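Local atomic coordinates of putative lipoprotein (Bacteroides fragilis, PDB entry 3QNK), a protein that is a putative SusD-like lipoprotein, probably of the outer membrane, that may help capture glycans for uptake, as other SusD-family proteins do. Residues 217-225 with 316-324; 283-291 with 418-426. One frame throughout, in Å; residues are numbered along the deposited sequence.

Followed from the N terminus, the chain first reaches residues 217-225, which carry the short helix 221-225, then 283-291, a loop following helix 278-283. Next comes 316-324, whose helix 317-322 packs on the first segment and closes interaction 1, with 90 residues between the two. Residues 418-426, at the end of helix 408-420, return to 283-291 and close interaction 2 across 126 residues. The segments alternate, so the two loops cross, and their centres lie about 11 Å apart. They also touch: G218 N lies 3.0 Å from R421 O and E316 N lies 3.0 Å from E285 O, both probable hydrogen bonds. Together they tie helices 221-225 and 317-322 and the loop 283-291 to the C-terminal end of helix 408-420.

Interaction 1. Residues 217-225 with 316-324; sequences DGTTPEKYR and EPRFYANIV
Y224 reaches R318 because its ring swings out with CG anti to the backbone N (chi1 -174°), while R318 has CG anti to its carbonyl carbon and bends at chi3. The CG of R318 thereby sits over one face of the tyrosine ring, 3.8 Å from the ring centroid and 16° off its normal, which defines a CH-pi contact. A321 CB approaches the same ring obliquely, 3.5 Å from Y224 CD2. At the helix starts, the ring of P317 packs against the backbone carbonyls of G218 and T219, and P221 CG meets Y320 CB at 3.6 Å. Helix 221-225 and helix 317-322 cross at -64°, their axes 8.1 Å apart at closest approach. E316 N-caps the second helix, its OE1 accepting from R318 N, and its carboxylate is gripped side-on by R318 through NE and NH2. R225 lays CG along A321 and sends NH1 to Y320 O, a weak bond of 2.9 Å. The cross-helix contact is therefore mainly apolar: R318 is neutralised within its own segment by E316 and from outside by E442 and E446, R225 by D368, and across the contact there is a single weak hydrogen bond.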
loop_
_atom_site.group_PDB
_atom_site.type_symbol
_atom_site.label_atom_id
_atom_site.label_comp_id
_atom_site.label_asym_id
_atom_site.label_seq_id
_atom_site.Cartn_x
_atom_site.Cartn_y
_atom_site.Cartn_z
ATOM N N ASP B 217 16.603 -24.450 -27.481
ATOM C CA ASP B 217 18.026 -24.696 -27.734
ATOM C C ASP B 217 18.839 -23.487 -27.209
ATOM O O ASP B 217 18.535 -22.352 -27.557
ATOM C CB ASP B 217 18.260 -24.926 -29.249
ATOM C CG ASP B 217 19.687 -25.155 -29.725
ATOM O OD1 ASP B 217 20.592 -25.273 -28.874
ATOM O OD2 ASP B 217 19.889 -25.259 -30.959
ATOM N N GLY B 218 19.813 -23.747 -26.349
ATOM C CA GLY B 218 20.649 -22.700 -25.794
ATOM C C GLY B 218 22.127 -22.879 -26.055
ATOM O O GLY B 218 22.950 -22.466 -25.237
ATOM N N THR B 219 22.481 -23.454 -27.199
ATOM C CA THR B 219 23.875 -23.739 -27.542
ATOM C C THR B 219 24.668 -22.482 -27.902
ATOM O O THR B 219 25.897 -22.546 -27.989
ATOM C CB THR B 219 23.959 -24.806 -28.627
ATOM O OG1 THR B 219 23.051 -24.481 -29.683
ATOM C CG2 THR B 219 23.674 -26.204 -28.066
ATOM N N THR B 220 23.982 -21.341 -28.065
ATOM C CA THR B 220 24.615 -20.031 -28.244
ATOM C C THR B 220 23.983 -19.050 -27.247
ATOM O O THR B 220 22.808 -19.224 -26.882
ATOM C CB THR B 220 24.547 -19.502 -29.685
ATOM O OG1 THR B 220 23.221 -19.131 -30.019
ATOM C CG2 THR B 220 25.124 -20.437 -30.699
ATOM N N PRO B 221 24.745 -18.030 -26.774
ATOM C CA PRO B 221 24.169 -17.030 -25.844
ATOM C C PRO B 221 22.869 -16.387 -26.350
ATOM O O PRO B 221 21.896 -16.319 -25.598
ATOM C CB PRO B 221 25.278 -15.986 -25.749
ATOM C CG PRO B 221 26.507 -16.739 -26.030
ATOM C CD PRO B 221 26.144 -17.697 -27.096
ATOM N N GLU B 222 22.850 -15.961 -27.646
ATOM C CA GLU B 222 21.688 -15.362 -28.292
ATOM C C GLU B 222 20.506 -16.336 -28.223
ATOM O O GLU B 222 19.418 -15.935 -27.822
ATOM C CB GLU B 222 22.021 -14.976 -29.738
ATOM N N LYS B 223 20.739 -17.629 -28.551
ATOM C CA LYS B 223 19.719 -18.695 -28.524
ATOM C C LYS B 223 19.115 -18.859 -27.125
ATOM O O LYS B 223 17.904 -18.914 -26.996
ATOM C CB LYS B 223 20.302 -20.036 -28.990
ATOM C CG LYS B 223 20.174 -20.288 -30.477
ATOM C CD LYS B 223 20.959 -21.528 -30.857
ATOM C CE LYS B 223 20.705 -21.940 -32.273
ATOM N NZ LYS B 223 21.327 -23.259 -32.563
ATOM N N TYR B 224 19.957 -18.912 -26.083
ATOM C CA TYR B 224 19.503 -19.045 -24.698
ATOM C C TYR B 224 18.687 -17.823 -24.274
ATOM O O TYR B 224 17.577 -17.997 -23.766
ATOM C CB TYR B 224 20.684 -19.263 -23.751
ATOM C CG TYR B 224 20.264 -19.557 -22.324
ATOM C CD1 TYR B 224 20.008 -20.860 -21.904
ATOM C CD2 TYR B 224 20.164 -18.538 -21.382
ATOM C CE1 TYR B 224 19.649 -21.137 -20.587
ATOM C CE2 TYR B 224 19.781 -18.801 -20.072
ATOM C CZ TYR B 224 19.537 -20.102 -19.677
ATOM O OH TYR B 224 19.170 -20.359 -18.383
ATOM N N ARG B 225 19.213 -16.590 -24.528
ATOM C CA ARG B 225 18.534 -15.317 -24.200
ATOM C C ARG B 225 17.184 -15.170 -24.874
ATOM O O ARG B 225 16.330 -14.445 -24.367
ATOM C CB ARG B 225 19.382 -14.119 -24.596
ATOM C CG ARG B 225 20.547 -13.885 -23.685
ATOM C CD ARG B 225 21.165 -12.558 -23.935
ATOM N NE ARG B 225 21.562 -12.358 -25.336
ATOM C CZ ARG B 225 22.814 -12.379 -25.793
ATOM N NH1 ARG B 225 23.835 -12.581 -24.960
ATOM N NH2 ARG B 225 23.057 -12.164 -27.073
ATOM N N GLU B 316 30.764 -20.758 -20.831
ATOM C CA GLU B 316 29.586 -21.475 -21.339
ATOM C C GLU B 316 28.465 -20.446 -21.746
ATOM O O GLU B 316 28.467 -19.332 -21.211
ATOM C CB GLU B 316 29.089 -22.484 -20.301
ATOM C CG GLU B 316 28.621 -21.852 -19.002
ATOM C CD GLU B 316 27.155 -22.062 -18.662
ATOM O OE1 GLU B 316 26.299 -22.050 -19.581
ATOM O OE2 GLU B 316 26.865 -22.218 -17.453
ATOM N N PRO B 317 27.531 -20.766 -22.694
ATOM C CA PRO B 317 26.566 -19.749 -23.175
ATOM C C PRO B 317 25.801 -18.936 -22.117
ATOM O O PRO B 317 25.558 -17.752 -22.360
ATOM C CB PRO B 317 25.592 -20.579 -24.017
ATOM C CG PRO B 317 26.427 -21.665 -24.581
ATOM C CD PRO B 317 27.392 -22.022 -23.477
ATOM N N ARG B 318 25.436 -19.532 -20.952
ATOM C CA ARG B 318 24.643 -18.838 -19.916
ATOM C C ARG B 318 25.407 -17.670 -19.322
ATOM O O ARG B 318 24.783 -16.742 -18.805
ATOM C CB ARG B 318 24.166 -19.787 -18.814
ATOM C CG ARG B 318 23.146 -20.819 -19.294
ATOM C CD ARG B 318 22.792 -21.850 -18.244
ATOM N NE ARG B 318 23.941 -22.656 -17.840
ATOM C CZ ARG B 318 23.875 -23.705 -17.028
ATOM N NH1 ARG B 318 22.716 -24.102 -16.539
ATOM N NH2 ARG B 318 24.970 -24.369 -16.705
ATOM N N PHE B 319 26.748 -17.679 -19.429
ATOM C CA PHE B 319 27.557 -16.578 -18.933
ATOM C C PHE B 319 27.249 -15.306 -19.741
ATOM O O PHE B 319 26.871 -14.298 -19.152
ATOM C CB PHE B 319 29.049 -16.911 -18.966
ATOM C CG PHE B 319 29.920 -15.719 -18.663
ATOM C CD1 PHE B 319 30.120 -15.298 -17.346
ATOM C CD2 PHE B 319 30.510 -14.984 -19.690
ATOM C CE1 PHE B 319 30.914 -14.193 -17.068
ATOM C CE2 PHE B 319 31.298 -13.865 -19.405
ATOM C CZ PHE B 319 31.506 -13.490 -18.095
ATOM N N TYR B 320 27.377 -15.377 -21.082
ATOM C CA TYR B 320 27.145 -14.262 -22.018
ATOM C C TYR B 320 25.665 -13.922 -22.112
ATOM O O TYR B 320 25.321 -12.804 -22.477
ATOM C CB TYR B 320 27.729 -14.581 -23.419
ATOM C CG TYR B 320 29.200 -14.942 -23.357
ATOM C CD1 TYR B 320 30.171 -13.967 -23.129
ATOM C CD2 TYR B 320 29.613 -16.274 -23.377
ATOM C CE1 TYR B 320 31.518 -14.303 -23.006
ATOM C CE2 TYR B 320 30.961 -16.622 -23.258
ATOM C CZ TYR B 320 31.907 -15.639 -23.074
ATOM O OH TYR B 320 33.212 -16.037 -22.895
ATOM N N ALA B 321 24.807 -14.864 -21.721
ATOM C CA ALA B 321 23.361 -14.706 -21.707
ATOM C C ALA B 321 22.899 -13.934 -20.489
ATOM O O ALA B 321 21.870 -13.268 -20.559
ATOM C CB ALA B 321 22.689 -16.069 -21.726
ATOM N N ASN B 322 23.626 -14.033 -19.367
ATOM C CA ASN B 322 23.245 -13.386 -18.115
ATOM C C ASN B 322 24.035 -12.124 -17.740
ATOM O O ASN B 322 23.499 -11.262 -17.019
ATOM C CB ASN B 322 23.466 -14.368 -16.964
ATOM C CG ASN B 322 22.415 -15.408 -16.779
ATOM O OD1 ASN B 322 21.604 -15.299 -15.866
ATOM N ND2 ASN B 322 22.478 -16.490 -17.555
ATOM N N ILE B 323 25.340 -12.074 -18.098
ATOM C CA ILE B 323 26.220 -11.025 -17.615
ATOM C C ILE B 323 26.588 -9.990 -18.671
ATOM O O ILE B 323 27.082 -10.342 -19.745
ATOM C CB ILE B 323 27.505 -11.689 -16.999
ATOM C CG1 ILE B 323 27.187 -12.807 -15.955
ATOM C CG2 ILE B 323 28.479 -10.676 -16.426
ATOM C CD1 ILE B 323 26.188 -12.462 -14.787
ATOM N N VAL B 324 26.390 -8.704 -18.315
ATOM C CA VAL B 324 26.835 -7.523 -19.047
ATOM C C VAL B 324 28.133 -7.113 -18.319
ATOM O O VAL B 324 28.087 -6.761 -17.125
ATOM C CB VAL B 324 25.774 -6.377 -19.110
ATOM C CG1 VAL B 324 26.331 -5.133 -19.807
ATOM C CG2 VAL B 324 24.488 -6.840 -19.768
#

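Interaction 2. Residues 283-291 with 418-426; sequences AFEMADGTP and IRQRVGLPD
The guanidinium of R419 meets the carboxylate of E285 at its edge, the two planes only 14° apart, while L424 CB lies over one guanidinium face, offset toward its rim and 3.8 Å above the plane. This flat pairing sits beside a Schellman motif that ends helix 408-420: G423, at positive phi, is the C-prime residue, with L424 N bonded to R419 O and G423 N to Q420 O. NH2 of R419 alone reaches both carboxylate oxygens, E285 OE1 at 2.7 Å and E285 OE2 at 2.6 Å. Both bonds are bent, with N-H...O angles of 133° and 121°, and count as weak, so the evidence for attraction is the salt bridge rather than well-directed hydrogen bonding. NE of R419 pairs instead with E442 of helix 432-446. Because E442 also comes close to E285, the arginine probably offsets the mutual repulsion of the two acids.

Across the contact, residues 286-289 form a type I beta turn closed by G289 N to M286 O. L424 CD2 rests against this turn, 3.5 Å from M286 O and 3.6 Å from G289 N. Next to it, the ring of P425 packs on the peptide between D288 and G289. D288 itself folds back within the loop in an Asx turn, its OD1 accepting from T290 N at 3.2 Å.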
loop_
_atom_site.group_PDB
_atom_site.type_symbol
_atom_site.label_atom_id
_atom_site.label_comp_id
_atom_site.label_asym_id
_atom_site.label_seq_id
_atom_site.Cartn_x
_atom_site.Cartn_y
_atom_site.Cartn_z
ATOM N N ALA B 283 31.394 -18.699 -10.679
ATOM C CA ALA B 283 30.609 -19.922 -10.715
ATOM C C ALA B 283 30.229 -20.367 -12.159
ATOM O O ALA B 283 29.845 -21.532 -12.350
ATOM C CB ALA B 283 29.371 -19.748 -9.876
ATOM N N PHE B 284 30.350 -19.476 -13.171
ATOM C CA PHE B 284 30.103 -19.843 -14.567
ATOM C C PHE B 284 31.287 -20.636 -15.086
ATOM O O PHE B 284 32.424 -20.183 -15.023
ATOM C CB PHE B 284 29.856 -18.622 -15.454
ATOM C CG PHE B 284 28.507 -17.989 -15.281
ATOM C CD1 PHE B 284 27.404 -18.457 -15.997
ATOM C CD2 PHE B 284 28.336 -16.909 -14.431
ATOM C CE1 PHE B 284 26.150 -17.864 -15.845
ATOM C CE2 PHE B 284 27.086 -16.305 -14.285
ATOM C CZ PHE B 284 25.997 -16.791 -14.980
ATOM N N GLU B 285 31.020 -21.846 -15.530
ATOM C CA GLU B 285 32.031 -22.760 -16.037
ATOM C C GLU B 285 32.504 -22.385 -17.414
ATOM O O GLU B 285 31.814 -21.661 -18.138
ATOM C CB GLU B 285 31.446 -24.172 -16.111
ATOM C CG GLU B 285 31.214 -24.842 -14.770
ATOM C CD GLU B 285 30.449 -26.136 -14.925
ATOM O OE1 GLU B 285 31.002 -27.070 -15.547
ATOM O OE2 GLU B 285 29.274 -26.197 -14.490
HETATM N N MSE B 286 33.644 -22.974 -17.818
HETATM C CA MSE B 286 34.171 -22.858 -19.172
HETATM C C MSE B 286 33.235 -23.644 -20.098
HETATM O O MSE B 286 32.504 -24.519 -19.621
HETATM C CB MSE B 286 35.608 -23.399 -19.228
HETATM C CG MSE B 286 36.544 -22.656 -18.310
HETATM SE SE MSE B 286 36.605 -20.753 -18.686
HETATM C CE MSE B 286 37.578 -20.736 -20.316
ATOM N N ALA B 287 33.258 -23.358 -21.408
ATOM C CA ALA B 287 32.373 -24.021 -22.386
ATOM C C ALA B 287 32.486 -25.534 -22.373
ATOM O O ALA B 287 31.507 -26.185 -22.733
ATOM C CB ALA B 287 32.640 -23.504 -23.775
ATOM N N ASP B 288 33.615 -26.098 -21.894
ATOM C CA ASP B 288 33.857 -27.547 -21.850
ATOM C C ASP B 288 33.556 -28.156 -20.478
ATOM O O ASP B 288 33.942 -29.291 -20.192
ATOM C CB ASP B 288 35.325 -27.837 -22.216
ATOM C CG ASP B 288 36.333 -27.318 -21.202
ATOM O OD1 ASP B 288 35.981 -26.410 -20.431
ATOM O OD2 ASP B 288 37.485 -27.799 -21.206
ATOM N N GLY B 289 32.925 -27.393 -19.616
ATOM C CA GLY B 289 32.602 -27.906 -18.301
ATOM C C GLY B 289 33.750 -27.921 -17.314
ATOM O O GLY B 289 33.682 -28.610 -16.298
ATOM N N THR B 290 34.804 -27.145 -17.596
ATOM C CA THR B 290 36.000 -26.958 -16.778
ATOM C C THR B 290 35.746 -25.742 -15.886
ATOM O O THR B 290 35.021 -24.851 -16.316
ATOM C CB THR B 290 37.174 -26.804 -17.757
ATOM O OG1 THR B 290 37.690 -28.108 -17.993
ATOM C CG2 THR B 290 38.273 -25.821 -17.319
ATOM N N PRO B 291 36.307 -25.638 -14.660
ATOM C CA PRO B 291 36.108 -24.403 -13.891
ATOM C C PRO B 291 36.978 -23.280 -14.455
ATOM O O PRO B 291 38.074 -23.512 -14.996
ATOM C CB PRO B 291 36.517 -24.775 -12.470
ATOM C CG PRO B 291 36.951 -26.178 -12.517
ATOM C CD PRO B 291 37.203 -26.553 -13.935
ATOM N N ILE B 418 19.780 -30.083 -18.522
ATOM C CA ILE B 418 20.028 -28.640 -18.397
ATOM C C ILE B 418 21.422 -28.278 -18.972
ATOM O O ILE B 418 21.562 -27.260 -19.675
ATOM C CB ILE B 418 19.838 -28.212 -16.925
ATOM C CG1 ILE B 418 18.376 -28.438 -16.461
ATOM C CG2 ILE B 418 20.302 -26.782 -16.648
ATOM C CD1 ILE B 418 17.270 -27.949 -17.391
ATOM N N ARG B 419 22.420 -29.133 -18.702
ATOM C CA ARG B 419 23.779 -28.962 -19.211
ATOM C C ARG B 419 23.840 -29.254 -20.712
ATOM O O ARG B 419 24.519 -28.541 -21.448
ATOM C CB ARG B 419 24.780 -29.875 -18.476
ATOM C CG ARG B 419 24.631 -29.934 -16.982
ATOM C CD ARG B 419 25.871 -30.576 -16.423
ATOM N NE ARG B 419 26.752 -29.525 -15.938
ATOM C CZ ARG B 419 28.011 -29.363 -16.297
ATOM N NH1 ARG B 419 28.597 -30.231 -17.100
ATOM N NH2 ARG B 419 28.700 -28.353 -15.838
ATOM N N GLN B 420 23.160 -30.307 -21.162
ATOM C CA GLN B 420 23.136 -30.646 -22.584
ATOM C C GLN B 420 22.590 -29.490 -23.407
ATOM O O GLN B 420 23.108 -29.244 -24.490
ATOM C CB GLN B 420 22.303 -31.918 -22.873
ATOM C CG GLN B 420 23.035 -33.243 -22.620
ATOM C CD GLN B 420 22.095 -34.457 -22.587
ATOM O OE1 GLN B 420 22.148 -35.318 -21.657
ATOM N NE2 GLN B 420 21.235 -34.565 -23.628
ATOM N N ARG B 421 21.607 -28.728 -22.861
ATOM C CA ARG B 421 20.995 -27.699 -23.684
ATOM C C ARG B 421 21.863 -26.453 -23.865
ATOM O O ARG B 421 21.508 -25.628 -24.709
ATOM C CB ARG B 421 19.535 -27.368 -23.295
ATOM C CG ARG B 421 19.365 -26.338 -22.289
ATOM C CD ARG B 421 19.026 -24.944 -22.762
ATOM N NE ARG B 421 18.444 -24.332 -21.576
ATOM C CZ ARG B 421 17.168 -24.005 -21.486
ATOM N NH1 ARG B 421 16.397 -24.017 -22.568
ATOM N NH2 ARG B 421 16.664 -23.606 -20.331
ATOM N N VAL B 422 23.022 -26.360 -23.171
ATOM C CA VAL B 422 23.981 -25.249 -23.312
ATOM C C VAL B 422 25.371 -25.780 -23.752
ATOM O O VAL B 422 26.402 -25.110 -23.553
ATOM C CB VAL B 422 24.061 -24.363 -22.046
ATOM C CG1 VAL B 422 22.757 -23.589 -21.860
ATOM C CG2 VAL B 422 24.422 -25.170 -20.797
ATOM N N GLY B 423 25.384 -26.986 -24.315
ATOM C CA GLY B 423 26.598 -27.638 -24.798
ATOM C C GLY B 423 27.618 -28.051 -23.755
ATOM O O GLY B 423 28.795 -28.251 -24.081
ATOM N N LEU B 424 27.186 -28.166 -22.492
ATOM C CA LEU B 424 28.065 -28.567 -21.378
ATOM C C LEU B 424 28.142 -30.092 -21.274
ATOM O O LEU B 424 27.121 -30.761 -21.406
ATOM C CB LEU B 424 27.633 -27.950 -20.027
ATOM C CG LEU B 424 28.017 -26.483 -19.793
ATOM C CD1 LEU B 424 27.426 -25.971 -18.507
ATOM C CD2 LEU B 424 29.542 -26.300 -19.756
ATOM N N PRO B 425 29.343 -30.668 -21.068
ATOM C CA PRO B 425 29.439 -32.128 -20.955
ATOM C C PRO B 425 28.697 -32.658 -19.713
ATOM O O PRO B 425 28.511 -31.949 -18.740
ATOM C CB PRO B 425 30.950 -32.372 -20.888
ATOM C CG PRO B 425 31.509 -31.143 -20.346
ATOM C CD PRO B 425 30.662 -30.033 -20.876
ATOM N N ASP B 426 28.256 -33.898 -19.771
ATOM C CA ASP B 426 27.509 -34.517 -18.686
ATOM C C ASP B 426 28.316 -34.681 -17.398
ATOM O O ASP B 426 29.524 -34.939 -17.419
ATOM C CB ASP B 426 26.968 -35.884 -19.140
ATOM C CG ASP B 426 25.748 -35.783 -20.054
ATOM O OD1 ASP B 426 25.309 -34.628 -20.353
ATOM O OD2 ASP B 426 25.215 -36.846 -20.454
#